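PDB 3RJA: carbohydrate oxidase from Microdochium nivale, which oxidises the C1 hydroxyl of mono-, oligo- and polysaccharides to lactones with the help of FAD, reducing molecular oxygen to hydrogen peroxide. Local coordinates for residues T117-N120 / D121-R125; Y340-D343 / V344-V348; V441-G444 / E445-R449. All coordinates share one frame; numbering follows the deposited sequence.

Interaction 1: T117-N120 / D121-R125; sequences TVLN and DKYGR
The first torsion of T117 (chi1 -64°) swings CG2 to the side facing the next helical turn, and CG of D121 is set beside its own backbone N (chi1 -69°); CG2 of T117 thus lies 3.4 Å from OD2 of D121, a van der Waals contact of methyl with oxygen. The contact belongs to the C-terminal end of helix 112-123, in the FAD-binding domain, where G124, with positive phi, is the first residue to leave helical geometry and the chain goes on into strand 125-126. The same rotamer of T117 keeps its hydroxyl near the helix backbone, where OG1 bonds to O of G113.

Regular helical bonds run up to the exit: D121 N donates to O of T117, and K122 N to O of V118 at 3.0 Å. G124 N still donates to O of N120, at 2.8 Å, although its own backbone has left helical geometry. Y123 carries CB past O of L119, and its ring stacks on Y97 of strand 94-98. The side chain of V118 comes within about 4 Å of a bound zinc ion. As the chain folds back across the helix end, the carbonyl of L119 takes a weak bond from Y123 N and a straight one (166° at the hydrogen) from R125 N at 2.9 Å, while CB of L119 rests 3.5 Å from O of R125.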
ATOM      1  N   THR A 117      -5.326 -14.973  -7.748  1.00 12.75           N
ATOM      2  CA  THR A 117      -6.043 -16.217  -8.078  1.00 13.33           C
ATOM      3  C   THR A 117      -6.066 -16.496  -9.573  1.00 12.90           C
ATOM      4  O   THR A 117      -5.725 -17.599  -9.998  1.00 13.49           O
ATOM      5  CB  THR A 117      -7.479 -16.204  -7.541  1.00 12.57           C
ATOM      6  OG1 THR A 117      -7.421 -16.153  -6.116  1.00 12.69           O
ATOM      7  CG2 THR A 117      -8.202 -17.503  -7.957  1.00 12.23           C
ATOM      8  N   VAL A 118      -6.450 -15.487 -10.356  1.00 13.30           N
ATOM      9  CA  VAL A 118      -6.535 -15.599 -11.814  1.00 14.01           C
ATOM     10  C   VAL A 118      -5.166 -15.869 -12.409  1.00 15.07           C
ATOM     11  O   VAL A 118      -5.018 -16.813 -13.178  1.00 16.32           O
ATOM     12  CB  VAL A 118      -7.219 -14.361 -12.498  1.00 16.03           C
ATOM     13  CG1 VAL A 118      -7.270 -14.524 -14.039  1.00 16.39           C
ATOM     14  CG2 VAL A 118      -8.639 -14.163 -11.962  1.00 15.25           C
ATOM     15  N   LEU A 119      -4.156 -15.092 -12.037  1.00 13.83           N
ATOM     16  CA  LEU A 119      -2.814 -15.323 -12.591  1.00 14.75           C
ATOM     17  C   LEU A 119      -2.259 -16.714 -12.224  1.00 14.49           C
ATOM     18  O   LEU A 119      -1.627 -17.375 -13.053  1.00 14.17           O
ATOM     19  CB  LEU A 119      -1.811 -14.240 -12.135  1.00 14.14           C
ATOM     20  CG  LEU A 119      -1.896 -12.801 -12.665  1.00 15.35           C
ATOM     21  CD1 LEU A 119      -0.761 -11.966 -12.018  1.00 13.96           C
ATOM     22  CD2 LEU A 119      -1.820 -12.695 -14.227  1.00 14.21           C
ATOM     23  N   ASN A 120      -2.488 -17.164 -10.992  1.00 13.98           N
ATOM     24  CA  ASN A 120      -2.048 -18.526 -10.621  1.00 16.30           C
ATOM     25  C   ASN A 120      -2.806 -19.662 -11.372  1.00 16.41           C
ATOM     26  O   ASN A 120      -2.211 -20.483 -12.071  1.00 18.21           O
ATOM     27  CB  ASN A 120      -2.168 -18.749  -9.116  1.00 15.73           C
ATOM     28  CG  ASN A 120      -1.715 -20.126  -8.714  1.00 16.66           C
ATOM     29  OD1 ASN A 120      -2.551 -21.025  -8.506  1.00 17.38           O
ATOM     30  ND2 ASN A 120      -0.399 -20.329  -8.659  1.00 13.18           N
ATOM     31  N   ASP A 121      -4.120 -19.671 -11.223  1.00 17.67           N
ATOM     32  CA  ASP A 121      -4.957 -20.790 -11.627  1.00 18.94           C
ATOM     33  C   ASP A 121      -5.063 -20.865 -13.154  1.00 21.44           C
ATOM     34  O   ASP A 121      -5.047 -21.941 -13.736  1.00 19.82           O
ATOM     35  CB  ASP A 121      -6.366 -20.642 -11.023  1.00 19.72           C
ATOM     36  CG  ASP A 121      -6.400 -20.811  -9.503  1.00 21.63           C
ATOM     37  OD1 ASP A 121      -5.356 -21.048  -8.858  1.00 24.17           O
ATOM     38  OD2 ASP A 121      -7.503 -20.692  -8.933  1.00 24.28           O
ATOM     39  N   LYS A 122      -5.180 -19.713 -13.797  1.00 21.27           N
ATOM     40  CA  LYS A 122      -5.307 -19.684 -15.235  1.00 22.55           C
ATOM     41  C   LYS A 122      -3.941 -19.701 -15.929  1.00 22.39           C
ATOM     42  O   LYS A 122      -3.801 -20.299 -16.998  1.00 22.92           O
ATOM     43  CB  LYS A 122      -6.145 -18.468 -15.658  1.00 24.76           C
ATOM     44  CG  LYS A 122      -6.766 -18.585 -17.019  1.00 28.37           C
ATOM     45  CD  LYS A 122      -7.723 -17.430 -17.272  1.00 30.14           C
ATOM     46  CE  LYS A 122      -7.969 -17.273 -18.768  1.00 36.20           C
ATOM     47  NZ  LYS A 122      -9.037 -18.205 -19.232  1.00 42.38           N
ATOM     48  N   TYR A 123      -2.918 -19.080 -15.343  1.00 19.69           N
ATOM     49  CA  TYR A 123      -1.655 -18.952 -16.105  1.00 18.05           C
ATOM     50  C   TYR A 123      -0.368 -19.475 -15.467  1.00 16.28           C
ATOM     51  O   TYR A 123       0.683 -19.466 -16.100  1.00 15.94           O
ATOM     52  CB  TYR A 123      -1.441 -17.510 -16.560  1.00 18.52           C
ATOM     53  CG  TYR A 123      -2.599 -16.900 -17.327  1.00 19.13           C
ATOM     54  CD1 TYR A 123      -2.910 -17.331 -18.623  1.00 19.02           C
ATOM     55  CD2 TYR A 123      -3.360 -15.853 -16.773  1.00 20.10           C
ATOM     56  CE1 TYR A 123      -3.953 -16.741 -19.349  1.00 17.98           C
ATOM     57  CE2 TYR A 123      -4.424 -15.265 -17.491  1.00 19.15           C
ATOM     58  CZ  TYR A 123      -4.701 -15.715 -18.778  1.00 18.22           C
ATOM     59  OH  TYR A 123      -5.731 -15.149 -19.489  1.00 19.45           O
ATOM     60  N   GLY A 124      -0.460 -19.934 -14.230  1.00 14.32           N
ATOM     61  CA  GLY A 124       0.691 -20.377 -13.481  1.00 14.93           C
ATOM     62  C   GLY A 124       1.668 -19.262 -13.127  1.00 16.64           C
ATOM     63  O   GLY A 124       2.863 -19.521 -13.032  1.00 17.86           O
ATOM     64  N   ARG A 125       1.166 -18.037 -12.915  1.00 15.21           N
ATOM     65  CA  ARG A 125       2.039 -16.855 -12.774  1.00 14.74           C
ATOM     66  C   ARG A 125       1.764 -16.086 -11.479  1.00 14.94           C
ATOM     67  O   ARG A 125       0.719 -16.294 -10.824  1.00 12.13           O
ATOM     68  CB  ARG A 125       1.896 -15.911 -13.978  1.00 15.49           C
ATOM     69  CG  ARG A 125       2.080 -16.540 -15.391  1.00 15.37           C
ATOM     70  CD  ARG A 125       3.498 -17.006 -15.641  1.00 16.37           C
ATOM     71  NE  ARG A 125       4.446 -15.896 -15.770  1.00 17.21           N
ATOM     72  CZ  ARG A 125       5.699 -16.021 -16.213  1.00 19.26           C
ATOM     73  NH1 ARG A 125       6.170 -17.219 -16.599  1.00 17.87           N
ATOM     74  NH2 ARG A 125       6.484 -14.945 -16.293  1.00 18.73           N
TER

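Interaction 2: Y340-D343 / V344-V348; sequences YYFD and VSNKV
V344 sits squarely over the ring of Y340: its CB is 3.9 Å from the ring centroid and only 9° off the ring normal, a CH-pi contact, and CG1 leans on toward CZ. The ring is brought there by its first torsion, CG anti to the backbone N (chi1 -158°), which turns it so that its face lies against the next turn. At the edge of the same ring, OG of S345 lies 3.4 Å from CD1 of Y340.

N346 lies against two other rings. Its OD1 approaches the edge of Y341, 3.2 Å from CE1, with the amide plane standing at 77° to that ring, while ND2 stands 3.9 Å from CD2 of F342, over that ring's face but displaced toward the rim. K347 stretches its chain fully to bring NZ 2.9 Å from O of D343, placing what is probably a positive charge beside one carbonyl near the C-terminal end of the helix; the carboxylate of D343 is engaged by K223 in a salt bridge.

The backbone sets these positions. O of Y340 receives V344 N and S345 N from opposite faces of its plane, with a weak third bond from S345 OG, and N346 N bonds to O of Y341. Further out, Y340 stacks on W409 of helix 403-414, and OH of Y341 bonds to D251 and Y355. With an alanine at Y340, V344 would probably lose the ring face it covers and W409 its stacking partner. Bonds spanning five residues mark a pi-type turn, which here passes into a type I turn from S345 to V348, at the C-terminal end of helix 332-345, where Y341, S345 and N346 touch W353 in the large antiparallel sheet.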
ATOM      1  N   TYR A 340       8.675   4.381  24.565  1.00 19.21           N
ATOM      2  CA  TYR A 340       7.245   4.546  24.314  1.00 17.91           C
ATOM      3  C   TYR A 340       6.539   3.198  24.248  1.00 17.35           C
ATOM      4  O   TYR A 340       5.475   3.018  24.815  1.00 16.71           O
ATOM      5  CB  TYR A 340       7.073   5.292  22.979  1.00 18.57           C
ATOM      6  CG  TYR A 340       5.743   5.995  22.798  1.00 16.71           C
ATOM      7  CD1 TYR A 340       4.645   5.335  22.250  1.00 17.94           C
ATOM      8  CD2 TYR A 340       5.593   7.330  23.174  1.00 16.59           C
ATOM      9  CE1 TYR A 340       3.413   6.001  22.078  1.00 17.11           C
ATOM     10  CE2 TYR A 340       4.396   8.006  22.990  1.00 17.38           C
ATOM     11  CZ  TYR A 340       3.309   7.333  22.441  1.00 17.75           C
ATOM     12  OH  TYR A 340       2.119   8.003  22.282  1.00 19.30           O
ATOM     13  N   TYR A 341       7.148   2.246  23.549  1.00 17.30           N
ATOM     14  CA  TYR A 341       6.630   0.874  23.444  1.00 17.06           C
ATOM     15  C   TYR A 341       6.213   0.372  24.834  1.00 19.35           C
ATOM     16  O   TYR A 341       5.065  -0.077  25.031  1.00 18.55           O
ATOM     17  CB  TYR A 341       7.754  -0.009  22.904  1.00 13.97           C
ATOM     18  CG  TYR A 341       7.418  -1.391  22.424  1.00 13.80           C
ATOM     19  CD1 TYR A 341       6.144  -1.976  22.615  1.00 12.53           C
ATOM     20  CD2 TYR A 341       8.399  -2.142  21.762  1.00 12.24           C
ATOM     21  CE1 TYR A 341       5.871  -3.278  22.151  1.00 12.92           C
ATOM     22  CE2 TYR A 341       8.135  -3.428  21.315  1.00 13.06           C
ATOM     23  CZ  TYR A 341       6.884  -3.996  21.503  1.00 12.61           C
ATOM     24  OH  TYR A 341       6.665  -5.258  20.990  1.00 12.78           O
ATOM     25  N   PHE A 342       7.154   0.451  25.782  1.00 18.46           N
ATOM     26  CA  PHE A 342       6.966  -0.131  27.125  1.00 20.42           C
ATOM     27  C   PHE A 342       6.217   0.767  28.110  1.00 18.43           C
ATOM     28  O   PHE A 342       5.388   0.268  28.860  1.00 15.87           O
ATOM     29  CB  PHE A 342       8.291  -0.660  27.724  1.00 19.34           C
ATOM     30  CG  PHE A 342       8.728  -1.969  27.128  1.00 20.21           C
ATOM     31  CD1 PHE A 342       9.427  -1.998  25.913  1.00 20.93           C
ATOM     32  CD2 PHE A 342       8.407  -3.174  27.745  1.00 20.69           C
ATOM     33  CE1 PHE A 342       9.804  -3.212  25.327  1.00 21.16           C
ATOM     34  CE2 PHE A 342       8.786  -4.406  27.163  1.00 21.35           C
ATOM     35  CZ  PHE A 342       9.494  -4.419  25.958  1.00 20.09           C
ATOM     36  N   ASP A 343       6.504   2.069  28.098  1.00 17.70           N
ATOM     37  CA  ASP A 343       5.875   3.000  29.045  1.00 20.22           C
ATOM     38  C   ASP A 343       4.483   3.509  28.616  1.00 20.54           C
ATOM     39  O   ASP A 343       3.668   3.870  29.475  1.00 19.06           O
ATOM     40  CB  ASP A 343       6.786   4.198  29.325  1.00 19.92           C
ATOM     41  CG  ASP A 343       8.183   3.771  29.798  1.00 22.53           C
ATOM     42  OD1 ASP A 343       8.340   2.626  30.280  1.00 22.85           O
ATOM     43  OD2 ASP A 343       9.120   4.576  29.666  1.00 21.36           O
ATOM     44  N   VAL A 344       4.221   3.542  27.301  1.00 19.89           N
ATOM     45  CA  VAL A 344       2.896   3.971  26.777  1.00 18.66           C
ATOM     46  C   VAL A 344       2.134   2.829  26.077  1.00 19.66           C
ATOM     47  O   VAL A 344       1.113   2.334  26.586  1.00 19.74           O
ATOM     48  CB  VAL A 344       3.015   5.225  25.858  1.00 18.13           C
ATOM     49  CG1 VAL A 344       1.628   5.694  25.414  1.00 17.26           C
ATOM     50  CG2 VAL A 344       3.759   6.394  26.600  1.00 17.96           C
ATOM     51  N   SER A 345       2.645   2.393  24.931  1.00 17.62           N
ATOM     52  CA  SER A 345       1.919   1.446  24.080  1.00 17.50           C
ATOM     53  C   SER A 345       1.399   0.203  24.784  1.00 16.36           C
ATOM     54  O   SER A 345       0.225  -0.152  24.617  1.00 15.21           O
ATOM     55  CB  SER A 345       2.732   1.074  22.824  1.00 16.76           C
ATOM     56  OG  SER A 345       3.316   2.237  22.277  1.00 17.92           O
ATOM     57  N   ASN A 346       2.265  -0.469  25.541  1.00 16.20           N
ATOM     58  CA  ASN A 346       1.877  -1.725  26.220  1.00 18.67           C
ATOM     59  C   ASN A 346       0.837  -1.526  27.346  1.00 17.49           C
ATOM     60  O   ASN A 346       0.243  -2.492  27.842  1.00 16.81           O
ATOM     61  CB  ASN A 346       3.117  -2.533  26.706  1.00 18.53           C
ATOM     62  CG  ASN A 346       3.930  -3.147  25.542  1.00 21.51           C
ATOM     63  OD1 ASN A 346       3.573  -3.030  24.356  1.00 20.57           O
ATOM     64  ND2 ASN A 346       5.058  -3.787  25.887  1.00 23.66           N
ATOM     65  N   LYS A 347       0.586  -0.269  27.695  1.00 19.05           N
ATOM     66  CA  LYS A 347      -0.440   0.096  28.691  1.00 22.03           C
ATOM     67  C   LYS A 347      -1.732   0.587  28.013  1.00 22.84           C
ATOM     68  O   LYS A 347      -2.737   0.887  28.683  1.00 20.15           O
ATOM     69  CB  LYS A 347       0.096   1.165  29.653  1.00 21.75           C
ATOM     70  CG  LYS A 347       1.211   0.656  30.572  1.00 26.19           C
ATOM     71  CD  LYS A 347       1.743   1.780  31.470  1.00 29.30           C
ATOM     72  CE  LYS A 347       3.203   1.558  31.905  1.00 34.44           C
ATOM     73  NZ  LYS A 347       3.934   2.873  32.161  1.00 32.06           N
ATOM     74  N   VAL A 348      -1.702   0.685  26.683  1.00 20.96           N
ATOM     75  CA  VAL A 348      -2.913   1.011  25.933  1.00 20.07           C
ATOM     76  C   VAL A 348      -3.694  -0.281  25.738  1.00 18.14           C
ATOM     77  O   VAL A 348      -3.311  -1.145  24.941  1.00 18.37           O
ATOM     78  CB  VAL A 348      -2.631   1.698  24.578  1.00 18.79           C
ATOM     79  CG1 VAL A 348      -3.951   1.932  23.828  1.00 21.00           C
ATOM     80  CG2 VAL A 348      -1.952   3.038  24.790  1.00 17.69           C
TER

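Interaction 3: V441-G444 / E445-R449; sequences VYYG and ENLAR
Y443 and L447 meet through their first side-chain carbons, CB of one lying 4.1 Å from CB of the other. This is the buried, better-packed side of the junction. With CG of Y443 anti to its carbonyl carbon (chi1 -61°), the ring turns away from this meeting point and into the protein, where it touches I426, V469 and A190, about 8 Å from the bound FAD. N446 is buried beside it. Its backbone N donates to O of Y443 at 2.9 Å and its CB lies near the same oxygen, while ND2 is gripped from outside the junction by the carbonyls of A376 and N372.

The polypeptide thus changes direction between helix 435-443 and helix 447-457, two helices of the berberine-like C-terminal region. G444 and E445 form the corners of a type II' beta turn, closed by the bond from N446 to Y443. G444 has phi 50° and psi -128°, and a side-chain carbon on it would come about 2.6 Å from E445 N, a clash that glycine avoids.

The outer side is looser and faces solvent. E445 points its CB away, and its OE1 bonds to ND2 of N372. O of G444 makes a weak bond, 3.4 Å long, to L447 N, though a straight one. Water does part of the work of a helical bond here: one molecule donates to O of G444 at 3.2 Å and accepts from A448 N at 2.9 Å, bridging the two near the start of the second helix.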
ATOM      1  N   VAL A 441       6.637  14.671   3.072  1.00 14.36           N
ATOM      2  CA  VAL A 441       7.127  13.429   3.681  1.00 13.18           C
ATOM      3  C   VAL A 441       6.807  12.202   2.831  1.00 13.23           C
ATOM      4  O   VAL A 441       7.558  11.215   2.877  1.00 12.99           O
ATOM      5  CB  VAL A 441       6.658  13.243   5.165  1.00 13.70           C
ATOM      6  CG1 VAL A 441       7.224  14.348   6.046  1.00 12.92           C
ATOM      7  CG2 VAL A 441       5.098  13.186   5.284  1.00 11.88           C
ATOM      8  N   TYR A 442       5.711  12.250   2.051  1.00 12.93           N
ATOM      9  CA  TYR A 442       5.342  11.098   1.214  1.00 12.28           C
ATOM     10  C   TYR A 442       6.262  10.924  -0.003  1.00 13.21           C
ATOM     11  O   TYR A 442       6.412   9.801  -0.517  1.00 12.68           O
ATOM     12  CB  TYR A 442       3.891  11.193   0.691  1.00 11.99           C
ATOM     13  CG  TYR A 442       2.732  10.983   1.680  1.00 12.04           C
ATOM     14  CD1 TYR A 442       2.826  10.155   2.797  1.00 10.87           C
ATOM     15  CD2 TYR A 442       1.508  11.604   1.429  1.00 12.80           C
ATOM     16  CE1 TYR A 442       1.707   9.985   3.669  1.00 11.78           C
ATOM     17  CE2 TYR A 442       0.435  11.478   2.273  1.00 12.26           C
ATOM     18  CZ  TYR A 442       0.518  10.664   3.375  1.00 12.43           C
ATOM     19  OH  TYR A 442      -0.622  10.556   4.115  1.00 12.03           O
ATOM     20  N   TYR A 443       6.845  12.029  -0.494  1.00 12.94           N
ATOM     21  CA  TYR A 443       7.550  11.983  -1.765  1.00 12.48           C
ATOM     22  C   TYR A 443       9.036  12.397  -1.753  1.00 13.12           C
ATOM     23  O   TYR A 443       9.674  12.288  -2.768  1.00 12.24           O
ATOM     24  CB  TYR A 443       6.775  12.749  -2.839  1.00 11.69           C
ATOM     25  CG  TYR A 443       5.399  12.176  -3.106  1.00 10.97           C
ATOM     26  CD1 TYR A 443       5.242  10.856  -3.571  1.00 10.78           C
ATOM     27  CD2 TYR A 443       4.247  12.934  -2.853  1.00 10.21           C
ATOM     28  CE1 TYR A 443       3.950  10.312  -3.794  1.00 10.36           C
ATOM     29  CE2 TYR A 443       2.974  12.394  -3.064  1.00 10.21           C
ATOM     30  CZ  TYR A 443       2.840  11.094  -3.536  1.00  9.86           C
ATOM     31  OH  TYR A 443       1.586  10.594  -3.767  1.00 10.28           O
ATOM     32  N   GLY A 444       9.561  12.860  -0.615  1.00 14.31           N
ATOM     33  CA  GLY A 444      11.017  13.004  -0.419  1.00 14.92           C
ATOM     34  C   GLY A 444      11.706  13.749  -1.549  1.00 16.00           C
ATOM     35  O   GLY A 444      11.248  14.833  -1.958  1.00 17.20           O
ATOM     36  N   GLU A 445      12.765  13.150  -2.090  1.00 15.73           N
ATOM     37  CA  GLU A 445      13.592  13.819  -3.119  1.00 17.57           C
ATOM     38  C   GLU A 445      12.876  13.942  -4.476  1.00 17.97           C
ATOM     39  O   GLU A 445      13.354  14.637  -5.368  1.00 17.74           O
ATOM     40  CB  GLU A 445      14.966  13.125  -3.274  1.00 18.70           C
ATOM     41  CG  GLU A 445      14.912  11.661  -3.782  1.00 20.21           C
ATOM     42  CD  GLU A 445      16.289  11.031  -4.014  1.00 21.57           C
ATOM     43  OE1 GLU A 445      16.800  10.307  -3.130  1.00 22.77           O
ATOM     44  OE2 GLU A 445      16.855  11.229  -5.103  1.00 24.73           O
ATOM     45  N   ASN A 446      11.728  13.271  -4.631  1.00 17.94           N
ATOM     46  CA  ASN A 446      11.013  13.277  -5.914  1.00 15.88           C
ATOM     47  C   ASN A 446       9.874  14.298  -6.009  1.00 16.12           C
ATOM     48  O   ASN A 446       9.257  14.455  -7.067  1.00 16.73           O
ATOM     49  CB  ASN A 446      10.487  11.874  -6.223  1.00 15.78           C
ATOM     50  CG  ASN A 446      11.593  10.915  -6.633  1.00 17.15           C
ATOM     51  OD1 ASN A 446      12.630  11.339  -7.168  1.00 16.86           O
ATOM     52  ND2 ASN A 446      11.379   9.612  -6.403  1.00 15.40           N
ATOM     53  N   LEU A 447       9.571  14.969  -4.907  1.00 15.05           N
ATOM     54  CA  LEU A 447       8.458  15.923  -4.871  1.00 15.36           C
ATOM     55  C   LEU A 447       8.542  17.048  -5.919  1.00 17.58           C
ATOM     56  O   LEU A 447       7.546  17.342  -6.595  1.00 18.07           O
ATOM     57  CB  LEU A 447       8.293  16.524  -3.472  1.00 13.68           C
ATOM     58  CG  LEU A 447       7.159  17.559  -3.335  1.00 14.18           C
ATOM     59  CD1 LEU A 447       5.792  16.983  -3.711  1.00 12.07           C
ATOM     60  CD2 LEU A 447       7.095  18.158  -1.955  1.00 13.40           C
ATOM     61  N   ALA A 448       9.708  17.686  -6.040  1.00 16.45           N
ATOM     62  CA  ALA A 448       9.849  18.804  -6.990  1.00 16.81           C
ATOM     63  C   ALA A 448       9.558  18.362  -8.428  1.00 15.65           C
ATOM     64  O   ALA A 448       8.847  19.045  -9.150  1.00 16.17           O
ATOM     65  CB  ALA A 448      11.258  19.472  -6.888  1.00 15.60           C
ATOM     66  N   ARG A 449      10.103  17.232  -8.846  1.00 15.40           N
ATOM     67  CA  ARG A 449       9.770  16.681 -10.162  1.00 16.79           C
ATOM     68  C   ARG A 449       8.261  16.346 -10.301  1.00 17.42           C
ATOM     69  O   ARG A 449       7.647  16.612 -11.356  1.00 18.28           O
ATOM     70  CB  ARG A 449      10.628  15.448 -10.456  1.00 18.76           C
ATOM     71  CG  ARG A 449      10.453  14.889 -11.850  1.00 19.53           C
ATOM     72  CD  ARG A 449      11.463  13.792 -12.185  1.00 21.00           C
ATOM     73  NE  ARG A 449      11.010  13.050 -13.373  1.00 24.51           N
ATOM     74  CZ  ARG A 449      11.694  12.090 -13.993  1.00 23.14           C
ATOM     75  NH1 ARG A 449      12.891  11.734 -13.551  1.00 23.15           N
ATOM     76  NH2 ARG A 449      11.181  11.496 -15.069  1.00 25.69           N
TER
HETATM   77  O   HOH W   1      11.749  17.185  -4.020  1.00 21.49           O

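In the fold
All three interactions are local and occupy helix ends, yet each solves the exit differently. Interaction 1 lies near the surface of the FAD-binding domain, and backbone bonds dominate it; interaction 2, partly buried on a helix of the large antiparallel sheet region, relies on aromatic faces and edges; interaction 3, the nearest of them to the chain's centre, joins two helices through a turn, with a water bridging G444 O and A448 N. Positive-phi glycines serve interactions 1 and 3, whereas interaction 2 has none. No two touch: 117-125 and 340-348 have centres about 44 Å apart on opposite sides of the chain's centre, while the centres of interactions 2 and 3 are about 33 Å apart.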